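Long-range contacts in mRNA export factor MEX67 (Candida albicans, PDB 1Q40), which probably carries mRNA out of the nucleus through nuclear pores, working as a heterodimer with a smaller NTF2-like partner protein: residues 43-48 against 202-207; 71-76 against 106-111; 137-142 against 182-187. One frame throughout, in Å; residues are numbered along the deposited sequence.

Overall arrangement
All three contacts belong to one NTF2-like domain and reach the same curved mixed sheet. Interactions 1 and 3 share its middle: strand order runs 44-49, 198-208, 181-190, 134-146, and their centres lie about 10 Å apart, joined by the salt bridge of R207 with D184. Interaction 2 sits toward one end, its centre about 12 Å from that of interaction 1 and 15 Å from that of interaction 3, with Y73 touching both M47 and F142. Along the chain, interaction 1 spans the widest loop, within which 2 and then 3 follow in series. One sheet face in interactions 1 and 3 meets another protein chain, the other packs on the domain's own helices.

Interaction 1. Residues 43-48 against 202-207; sequences SQFSMQ and DTLLIR
F45 to Q48 pair in register with D202 to L205 as neighbouring parallel strands in the curved sheet of the NTF2-like fold, segment axes 14° from parallel. S46 and Q48 turn both backbone groups to the partner strand: S46 N donates to D202 O at 3.2 Å and S46 O accepts from L204 N at 3.1 Å, then Q48 N reaches L204 O at 2.9 Å and Q48 O takes I206 N, also at 2.9 Å. F45 and M47 face the other way, with backbone bonds to S94 and R78. On the face toward helix 96-105, F45 carries CG anti to its N (chi1 175°), which swings the ring over to D202. There CD1 lies 3.5 Å from D202 CG, with D202 CB in the ring plane at the edge and ring and carboxylate planes 76° apart. F104 meets the same ring edge-to-face. The carboxylate is held by R185 in a salt bridge and by the Y39 hydroxyl. Further along this face M47, deposited as selenomethionine, bends at chi2 and chi3, so that CG (4.0 Å) and SE both lie against I206 CG1 while CE turns off toward Y73 and N76. The opposite face, with S46, Q48, T203 and L205, meets another protein chain, most likely the heterodimer partner, to which the side chains of S46 and Q48 hydrogen-bond. Extended beyond CG, Q48 crosses L205 on its way there, its CD 3.7 Å from L205 CD1.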
loop_
_atom_site.group_PDB
_atom_site.type_symbol
_atom_site.label_atom_id
_atom_site.label_comp_id
_atom_site.label_asym_id
_atom_site.label_seq_id
_atom_site.Cartn_x
_atom_site.Cartn_y
_atom_site.Cartn_z
ATOM N N SER B 43 -13.535 -5.473 -14.582
ATOM C CA SER B 43 -13.045 -4.658 -13.471
ATOM C C SER B 43 -12.956 -5.468 -12.173
ATOM O O SER B 43 -13.746 -6.386 -11.955
ATOM C CB SER B 43 -13.944 -3.439 -13.251
ATOM O OG SER B 43 -13.865 -2.546 -14.342
ATOM N N GLN B 44 -11.993 -5.105 -11.325
ATOM C CA GLN B 44 -11.715 -5.824 -10.082
ATOM C C GLN B 44 -11.669 -4.886 -8.861
ATOM O O GLN B 44 -11.113 -3.771 -8.911
ATOM C CB GLN B 44 -10.402 -6.608 -10.190
ATOM C CG GLN B 44 -10.402 -7.672 -11.264
ATOM C CD GLN B 44 -9.062 -8.379 -11.386
ATOM O OE1 GLN B 44 -8.770 -9.306 -10.632
ATOM N NE2 GLN B 44 -8.251 -7.948 -12.340
ATOM N N PHE B 45 -12.293 -5.350 -7.781
ATOM C CA PHE B 45 -12.228 -4.710 -6.479
ATOM C C PHE B 45 -11.966 -5.723 -5.383
ATOM O O PHE B 45 -12.587 -6.779 -5.340
ATOM C CB PHE B 45 -13.537 -4.004 -6.142
ATOM C CG PHE B 45 -13.561 -3.421 -4.755
ATOM C CD1 PHE B 45 -12.851 -2.265 -4.468
ATOM C CD2 PHE B 45 -14.302 -4.028 -3.736
ATOM C CE1 PHE B 45 -12.862 -1.718 -3.179
ATOM C CE2 PHE B 45 -14.307 -3.489 -2.450
ATOM C CZ PHE B 45 -13.588 -2.339 -2.175
ATOM N N SER B 46 -11.060 -5.386 -4.473
ATOM C CA SER B 46 -10.994 -6.078 -3.198
ATOM C C SER B 46 -10.549 -5.136 -2.087
ATOM O O SER B 46 -9.946 -4.077 -2.332
ATOM C CB SER B 46 -10.107 -7.324 -3.281
ATOM O OG SER B 46 -8.867 -7.061 -3.916
HETATM N N MSE B 47 -10.914 -5.510 -0.865
HETATM C CA MSE B 47 -10.593 -4.760 0.337
HETATM C C MSE B 47 -9.781 -5.652 1.284
HETATM O O MSE B 47 -10.073 -6.845 1.433
HETATM C CB MSE B 47 -11.883 -4.267 1.014
HETATM C CG MSE B 47 -11.675 -3.493 2.315
HETATM SE SE MSE B 47 -11.592 -4.669 3.891
HETATM C CE MSE B 47 -13.216 -5.642 3.650
ATOM N N GLN B 48 -8.755 -5.066 1.898
ATOM C CA GLN B 48 -7.872 -5.777 2.841
ATOM C C GLN B 48 -7.770 -4.999 4.157
ATOM O O GLN B 48 -7.715 -3.773 4.153
ATOM C CB GLN B 48 -6.478 -5.996 2.188
ATOM C CG GLN B 48 -5.755 -4.702 1.722
ATOM C CD GLN B 48 -4.406 -4.951 1.018
ATOM O OE1 GLN B 48 -3.551 -5.672 1.533
ATOM N NE2 GLN B 48 -4.224 -4.342 -0.148
ATOM N N ASP B 202 -9.187 -1.676 -8.334
ATOM C CA ASP B 202 -9.541 -0.851 -7.190
ATOM C C ASP B 202 -9.231 -1.669 -5.932
ATOM O O ASP B 202 -9.883 -2.687 -5.698
ATOM C CB ASP B 202 -11.023 -0.530 -7.293
ATOM C CG ASP B 202 -11.522 0.424 -6.232
ATOM O OD1 ASP B 202 -10.810 0.714 -5.248
ATOM O OD2 ASP B 202 -12.667 0.921 -6.307
ATOM N N THR B 203 -8.221 -1.247 -5.156
ATOM C CA THR B 203 -7.848 -1.921 -3.909
ATOM C C THR B 203 -7.933 -0.944 -2.741
ATOM O O THR B 203 -7.321 0.122 -2.777
ATOM C CB THR B 203 -6.418 -2.545 -3.977
ATOM O OG1 THR B 203 -5.454 -1.597 -4.469
ATOM C CG2 THR B 203 -6.360 -3.642 -4.994
ATOM N N LEU B 204 -8.683 -1.332 -1.709
ATOM C CA LEU B 204 -8.903 -0.520 -0.526
ATOM C C LEU B 204 -8.242 -1.225 0.645
ATOM O O LEU B 204 -8.528 -2.387 0.896
ATOM C CB LEU B 204 -10.402 -0.397 -0.243
ATOM C CG LEU B 204 -10.847 0.313 1.043
ATOM C CD1 LEU B 204 -10.276 1.720 1.153
ATOM C CD2 LEU B 204 -12.353 0.361 1.108
ATOM N N LEU B 205 -7.366 -0.511 1.353
ATOM C CA LEU B 205 -6.724 -1.011 2.553
ATOM C C LEU B 205 -7.256 -0.241 3.762
ATOM O O LEU B 205 -7.230 0.988 3.776
ATOM C CB LEU B 205 -5.205 -0.864 2.460
ATOM C CG LEU B 205 -4.413 -1.564 3.589
ATOM C CD1 LEU B 205 -3.112 -2.100 3.071
ATOM C CD2 LEU B 205 -4.117 -0.630 4.767
ATOM N N ILE B 206 -7.719 -0.985 4.766
ATOM C CA ILE B 206 -8.314 -0.444 5.993
ATOM C C ILE B 206 -7.387 -0.754 7.167
ATOM O O ILE B 206 -6.933 -1.889 7.319
ATOM C CB ILE B 206 -9.696 -1.098 6.223
ATOM C CG1 ILE B 206 -10.637 -0.818 5.036
ATOM C CG2 ILE B 206 -10.323 -0.624 7.538
ATOM C CD1 ILE B 206 -11.012 0.663 4.857
ATOM N N ARG B 207 -7.108 0.262 7.982
ATOM C CA ARG B 207 -6.161 0.177 9.090
ATOM C C ARG B 207 -6.565 1.124 10.248
ATOM O O ARG B 207 -7.476 1.966 10.099
ATOM C CB ARG B 207 -4.728 0.451 8.596
ATOM C CG ARG B 207 -4.558 1.737 7.795
ATOM C CD ARG B 207 -3.168 1.940 7.220
ATOM N NE ARG B 207 -3.087 3.130 6.379
ATOM C CZ ARG B 207 -2.774 4.346 6.818
ATOM N NH1 ARG B 207 -2.727 5.358 5.961
ATOM N NH2 ARG B 207 -2.519 4.567 8.106
#

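Interaction 2. Residues 71-76 against 106-111; sequences GYYLNN and QLPKTR
Y73 and L107 mark the nearest backbone approach, CA to CA 7.0 Å, between an irregular loop at 71-76 and the turn that leads from helix 96-105 into strand 109-111. No backbone hydrogen bond crosses directly; instead a water donates to both Y72 O (2.8 Å) and Q106 O (2.6 Å), tying two carbonyls that could not bond to each other. This is loop packing at one end of the NTF2-like domain, where the long connection after strand 44-49 folds over the helix-to-strand turn. P108 fits into the corner formed by the two consecutive tyrosines: CG touches Y72 CB at 3.7 Å, and CD comes within 3.6 Å of Y73 CZ. The Y73 ring leaves the backbone with CG beside its own N (chi1 -62°), a torsion that carries the ring toward the proline and past L107, whose CD2 branch meets Y73 CE1 at 3.8 Å from a side chain running at about a right angle to the tyrosine. M47 and F142 also pack on Y73, so this tyrosine links the loop to the sheet. At the other end, N76 ND2 donates to Q106 OE1 over 2.9 Å, a nearly straight N-H bond that lies in the asparagine's amide plane. The glutamine is met differently: the donor sits above its carbonyl plane, 70° out of it and not on a lone pair, and the two amides stand 82° apart. N76 ND2 also donates to a second water. Q106 NE2 is tied back to K102 O of the preceding helix. The hydroxyl of Y73 hydrogen-bonds to E144, and a third water donates both to Y73 OH, at 3.1 Å, and to P108 O.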
loop_
_atom_site.group_PDB
_atom_site.type_symbol
_atom_site.label_atom_id
_atom_site.label_comp_id
_atom_site.label_asym_id
_atom_site.label_seq_id
_atom_site.Cartn_x
_atom_site.Cartn_y
_atom_site.Cartn_z
ATOM N N GLY B 71 -14.768 -5.592 13.079
ATOM C CA GLY B 71 -15.867 -6.529 12.853
ATOM C C GLY B 71 -16.639 -6.478 11.540
ATOM O O GLY B 71 -17.000 -7.517 11.009
ATOM N N TYR B 72 -16.898 -5.288 11.002
ATOM C CA TYR B 72 -17.610 -5.175 9.718
ATOM C C TYR B 72 -16.759 -5.541 8.491
ATOM O O TYR B 72 -17.296 -5.830 7.423
ATOM C CB TYR B 72 -18.161 -3.755 9.532
ATOM C CG TYR B 72 -19.459 -3.485 10.274
ATOM C CD1 TYR B 72 -19.593 -2.384 11.112
ATOM C CD2 TYR B 72 -20.548 -4.339 10.134
ATOM C CE1 TYR B 72 -20.786 -2.142 11.805
ATOM C CE2 TYR B 72 -21.738 -4.113 10.818
ATOM C CZ TYR B 72 -21.853 -3.010 11.643
ATOM O OH TYR B 72 -23.039 -2.798 12.297
ATOM N N TYR B 73 -15.440 -5.533 8.661
ATOM C CA TYR B 73 -14.475 -5.676 7.578
ATOM C C TYR B 73 -13.810 -7.051 7.467
ATOM O O TYR B 73 -13.344 -7.436 6.386
ATOM C CB TYR B 73 -13.364 -4.665 7.801
ATOM C CG TYR B 73 -13.812 -3.226 7.773
ATOM C CD1 TYR B 73 -13.826 -2.516 6.581
ATOM C CD2 TYR B 73 -14.213 -2.576 8.927
ATOM C CE1 TYR B 73 -14.235 -1.194 6.529
ATOM C CE2 TYR B 73 -14.622 -1.222 8.893
ATOM C CZ TYR B 73 -14.613 -0.542 7.693
ATOM O OH TYR B 73 -15.010 0.777 7.605
ATOM N N LEU B 74 -13.756 -7.784 8.574
ATOM C CA LEU B 74 -12.897 -8.962 8.658
ATOM C C LEU B 74 -13.308 -10.105 7.750
ATOM O O LEU B 74 -12.445 -10.771 7.178
ATOM C CB LEU B 74 -12.818 -9.484 10.095
ATOM C CG LEU B 74 -12.057 -8.626 11.086
ATOM C CD1 LEU B 74 -12.249 -9.202 12.473
ATOM C CD2 LEU B 74 -10.597 -8.573 10.738
ATOM N N ASN B 75 -14.603 -10.367 7.625
ATOM C CA ASN B 75 -15.027 -11.519 6.814
ATOM C C ASN B 75 -14.712 -11.332 5.334
ATOM O O ASN B 75 -14.440 -12.297 4.623
ATOM C CB ASN B 75 -16.512 -11.820 6.981
ATOM C CG ASN B 75 -16.899 -13.139 6.340
ATOM O OD1 ASN B 75 -16.279 -14.175 6.602
ATOM N ND2 ASN B 75 -17.903 -13.106 5.476
ATOM N N ASN B 76 -14.737 -10.083 4.882
ATOM C CA ASN B 76 -14.462 -9.765 3.495
ATOM C C ASN B 76 -13.024 -9.334 3.196
ATOM O O ASN B 76 -12.705 -9.038 2.043
ATOM C CB ASN B 76 -15.438 -8.691 3.027
ATOM C CG ASN B 76 -16.865 -9.216 2.925
ATOM O OD1 ASN B 76 -17.084 -10.423 2.789
ATOM N ND2 ASN B 76 -17.838 -8.318 3.007
ATOM N N GLN B 106 -21.512 -3.745 1.691
ATOM C CA GLN B 106 -21.081 -4.358 2.948
ATOM C C GLN B 106 -19.989 -3.581 3.693
ATOM O O GLN B 106 -19.493 -4.031 4.726
ATOM C CB GLN B 106 -20.589 -5.781 2.689
ATOM C CG GLN B 106 -21.656 -6.712 2.129
ATOM C CD GLN B 106 -21.075 -8.044 1.715
ATOM O OE1 GLN B 106 -20.635 -8.822 2.558
ATOM N NE2 GLN B 106 -21.033 -8.289 0.421
ATOM N N LEU B 107 -19.612 -2.427 3.170
ATOM C CA LEU B 107 -18.670 -1.549 3.844
ATOM C C LEU B 107 -19.468 -0.462 4.599
ATOM O O LEU B 107 -20.442 0.080 4.068
ATOM C CB LEU B 107 -17.699 -0.931 2.836
ATOM C CG LEU B 107 -16.701 -1.926 2.210
ATOM C CD1 LEU B 107 -16.017 -1.338 0.994
ATOM C CD2 LEU B 107 -15.671 -2.371 3.216
ATOM N N PRO B 108 -19.090 -0.167 5.842
ATOM C CA PRO B 108 -19.766 0.905 6.590
ATOM C C PRO B 108 -19.853 2.217 5.791
ATOM O O PRO B 108 -18.967 2.543 4.986
ATOM C CB PRO B 108 -18.902 1.053 7.843
ATOM C CG PRO B 108 -18.309 -0.325 8.050
ATOM C CD PRO B 108 -18.061 -0.844 6.656
ATOM N N LYS B 109 -20.948 2.937 6.001
ATOM C CA LYS B 109 -21.179 4.233 5.372
ATOM C C LYS B 109 -20.260 5.266 5.999
ATOM O O LYS B 109 -20.006 5.223 7.196
ATOM C CB LYS B 109 -22.651 4.626 5.515
ATOM C CG LYS B 109 -23.590 3.553 4.909
ATOM C CD LYS B 109 -25.030 3.999 4.813
ATOM C CE LYS B 109 -25.865 2.925 4.141
ATOM N NZ LYS B 109 -27.306 3.154 4.335
ATOM N N THR B 110 -19.777 6.196 5.180
ATOM C CA THR B 110 -18.651 7.051 5.541
ATOM C C THR B 110 -18.884 8.531 5.281
ATOM O O THR B 110 -19.783 8.933 4.539
ATOM C CB THR B 110 -17.413 6.645 4.713
ATOM O OG1 THR B 110 -17.765 6.576 3.318
ATOM C CG2 THR B 110 -16.934 5.223 5.078
ATOM N N ARG B 111 -18.016 9.333 5.880
ATOM C CA ARG B 111 -17.787 10.690 5.421
ATOM C C ARG B 111 -16.281 10.975 5.408
ATOM O O ARG B 111 -15.603 10.841 6.425
ATOM C CB ARG B 111 -18.575 11.710 6.243
ATOM C CG ARG B 111 -18.408 11.612 7.721
ATOM C CD ARG B 111 -17.578 12.741 8.306
ATOM N NE ARG B 111 -18.303 14.008 8.333
ATOM C CZ ARG B 111 -17.750 15.171 8.668
ATOM N NH1 ARG B 111 -16.463 15.234 9.006
ATOM N NH2 ARG B 111 -18.485 16.279 8.667
HETATM O O HOH W 1 -19.988 -5.791 6.623
HETATM O O HOH W 2 -16.953 -5.584 4.163
HETATM O O HOH W 3 -16.082 1.836 4.915
#

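Interaction 3. Residues 137-142 against 182-187; sequences TLHGSF and SFDRTF
The F183 ring has G140 N over one face, 4.1 Å above the plane and offset toward the rim, and at its edge L138 CD2, 3.9 Å from CZ, together with S141 C. F142 approaches obliquely, its CD2 3.6 Å from F183 CD2 and the ring planes 38° apart; H112 meets both phenylalanines. F183 CG sits between its backbone N and carbonyl carbon (chi1 78°), which lays the ring across the neighbouring strand at G140, where no side chain intervenes. The H139 ring receives D184 OD1 at its edge, near its plane: ND1 donates over a very short 2.5 Å, with ring and carboxylate planes 70° apart. E124 binds NE2 on the far side of the imidazole, and R207 forms a salt bridge with D184 OD2; two flanking carboxylates would probably favour a protonated histidine. These residues ride on an antiparallel ladder of the NTF2-like sheet, strand 134-146 against 181-190. L138 and R185 form one hydrogen-bonded pair, L138 N to R185 O 2.9 Å and R185 N to L138 O 2.8 Å; G140 and F183 form the next. On the face opposite H139 and D184, L138 packs on helix 14-29, while R185 reaches D202. At the non-hydrogen-bonded pair T137-T186 the hydroxyls OG1 and OG1 are 2.9 Å apart, and T186 OG1 also bonds to a polar side chain of another protein chain.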
loop_
_atom_site.group_PDB
_atom_site.type_symbol
_atom_site.label_atom_id
_atom_site.label_comp_id
_atom_site.label_asym_id
_atom_site.label_seq_id
_atom_site.Cartn_x
_atom_site.Cartn_y
_atom_site.Cartn_z
ATOM N N THR B 137 -3.378 6.809 -6.208
ATOM C CA THR B 137 -3.387 6.296 -4.841
ATOM C C THR B 137 -3.669 7.418 -3.839
ATOM O O THR B 137 -2.987 8.443 -3.825
ATOM C CB THR B 137 -2.062 5.594 -4.533
ATOM O OG1 THR B 137 -1.971 4.412 -5.333
ATOM C CG2 THR B 137 -2.018 5.052 -3.119
ATOM N N LEU B 138 -4.685 7.203 -3.008
ATOM C CA LEU B 138 -5.115 8.157 -2.006
ATOM C C LEU B 138 -4.883 7.570 -0.622
ATOM O O LEU B 138 -5.128 6.386 -0.397
ATOM C CB LEU B 138 -6.602 8.466 -2.200
ATOM C CG LEU B 138 -7.249 9.440 -1.202
ATOM C CD1 LEU B 138 -6.701 10.828 -1.401
ATOM C CD2 LEU B 138 -8.779 9.419 -1.299
ATOM N N HIS B 139 -4.398 8.407 0.296
ATOM C CA HIS B 139 -4.148 8.036 1.691
ATOM C C HIS B 139 -4.869 9.019 2.594
ATOM O O HIS B 139 -4.858 10.219 2.334
ATOM C CB HIS B 139 -2.657 8.079 2.031
ATOM C CG HIS B 139 -1.774 7.401 1.024
ATOM N ND1 HIS B 139 -1.478 6.057 1.081
ATOM C CD2 HIS B 139 -1.090 7.892 -0.035
ATOM C CE1 HIS B 139 -0.681 5.744 0.075
ATOM N NE2 HIS B 139 -0.432 6.841 -0.619
ATOM N N GLY B 140 -5.482 8.531 3.668
ATOM C CA GLY B 140 -6.158 9.418 4.595
ATOM C C GLY B 140 -6.939 8.715 5.681
ATOM O O GLY B 140 -6.563 7.628 6.128
ATOM N N SER B 141 -8.030 9.350 6.099
ATOM C CA SER B 141 -8.941 8.788 7.099
ATOM C C SER B 141 -10.405 9.124 6.802
ATOM O O SER B 141 -10.702 9.974 5.966
ATOM C CB SER B 141 -8.558 9.290 8.499
ATOM O OG SER B 141 -8.624 10.716 8.561
ATOM N N PHE B 142 -11.315 8.417 7.464
ATOM C CA PHE B 142 -12.746 8.705 7.369
ATOM C C PHE B 142 -13.464 8.456 8.692
ATOM O O PHE B 142 -12.931 7.796 9.591
ATOM C CB PHE B 142 -13.421 7.920 6.223
ATOM C CG PHE B 142 -13.278 6.409 6.316
ATOM C CD1 PHE B 142 -14.041 5.663 7.213
ATOM C CD2 PHE B 142 -12.402 5.737 5.491
ATOM C CE1 PHE B 142 -13.905 4.265 7.296
ATOM C CE2 PHE B 142 -12.263 4.339 5.569
ATOM C CZ PHE B 142 -13.018 3.616 6.462
ATOM N N SER B 182 -8.168 4.745 9.279
ATOM C CA SER B 182 -7.284 5.273 8.244
ATOM C C SER B 182 -7.289 4.280 7.096
ATOM O O SER B 182 -7.742 3.141 7.249
ATOM C CB SER B 182 -5.876 5.524 8.775
ATOM O OG SER B 182 -5.868 6.687 9.582
ATOM N N PHE B 183 -6.838 4.728 5.933
ATOM C CA PHE B 183 -6.904 3.910 4.732
ATOM C C PHE B 183 -5.989 4.401 3.619
ATOM O O PHE B 183 -5.521 5.551 3.612
ATOM C CB PHE B 183 -8.341 3.900 4.189
ATOM C CG PHE B 183 -8.698 5.149 3.434
ATOM C CD1 PHE B 183 -8.538 5.208 2.048
ATOM C CD2 PHE B 183 -9.150 6.272 4.107
ATOM C CE1 PHE B 183 -8.830 6.373 1.343
ATOM C CE2 PHE B 183 -9.461 7.453 3.408
ATOM C CZ PHE B 183 -9.308 7.502 2.028
ATOM N N ASP B 184 -5.772 3.493 2.669
ATOM C CA ASP B 184 -5.133 3.775 1.394
ATOM C C ASP B 184 -5.955 3.102 0.300
ATOM O O ASP B 184 -6.418 1.986 0.474
ATOM C CB ASP B 184 -3.712 3.232 1.390
ATOM C CG ASP B 184 -2.987 3.479 2.711
ATOM O OD1 ASP B 184 -2.322 4.547 2.836
ATOM O OD2 ASP B 184 -3.037 2.656 3.667
ATOM N N ARG B 185 -6.130 3.774 -0.828
ATOM C CA ARG B 185 -6.921 3.241 -1.914
ATOM C C ARG B 185 -6.251 3.535 -3.256
ATOM O O ARG B 185 -5.904 4.679 -3.535
ATOM C CB ARG B 185 -8.317 3.853 -1.887
ATOM C CG ARG B 185 -9.332 3.077 -2.706
ATOM C CD ARG B 185 -10.780 3.493 -2.451
ATOM N NE ARG B 185 -11.693 2.603 -3.157
ATOM C CZ ARG B 185 -13.003 2.540 -2.961
ATOM N NH1 ARG B 185 -13.728 1.694 -3.678
ATOM N NH2 ARG B 185 -13.594 3.299 -2.060
ATOM N N THR B 186 -6.112 2.499 -4.077
ATOM C CA THR B 186 -5.433 2.565 -5.370
ATOM C C THR B 186 -6.400 2.225 -6.499
ATOM O O THR B 186 -7.045 1.181 -6.479
ATOM C CB THR B 186 -4.242 1.582 -5.385
ATOM O OG1 THR B 186 -3.269 2.003 -4.432
ATOM C CG2 THR B 186 -3.484 1.620 -6.715
ATOM N N PHE B 187 -6.486 3.124 -7.476
ATOM C CA PHE B 187 -7.283 2.948 -8.677
ATOM C C PHE B 187 -6.344 2.852 -9.897
ATOM O O PHE B 187 -5.406 3.633 -10.014
ATOM C CB PHE B 187 -8.201 4.157 -8.893
ATOM C CG PHE B 187 -9.150 4.446 -7.753
ATOM C CD1 PHE B 187 -10.429 3.913 -7.748
ATOM C CD2 PHE B 187 -8.780 5.298 -6.720
ATOM C CE1 PHE B 187 -11.322 4.198 -6.722
ATOM C CE2 PHE B 187 -9.660 5.593 -5.682
ATOM C CZ PHE B 187 -10.938 5.046 -5.690
#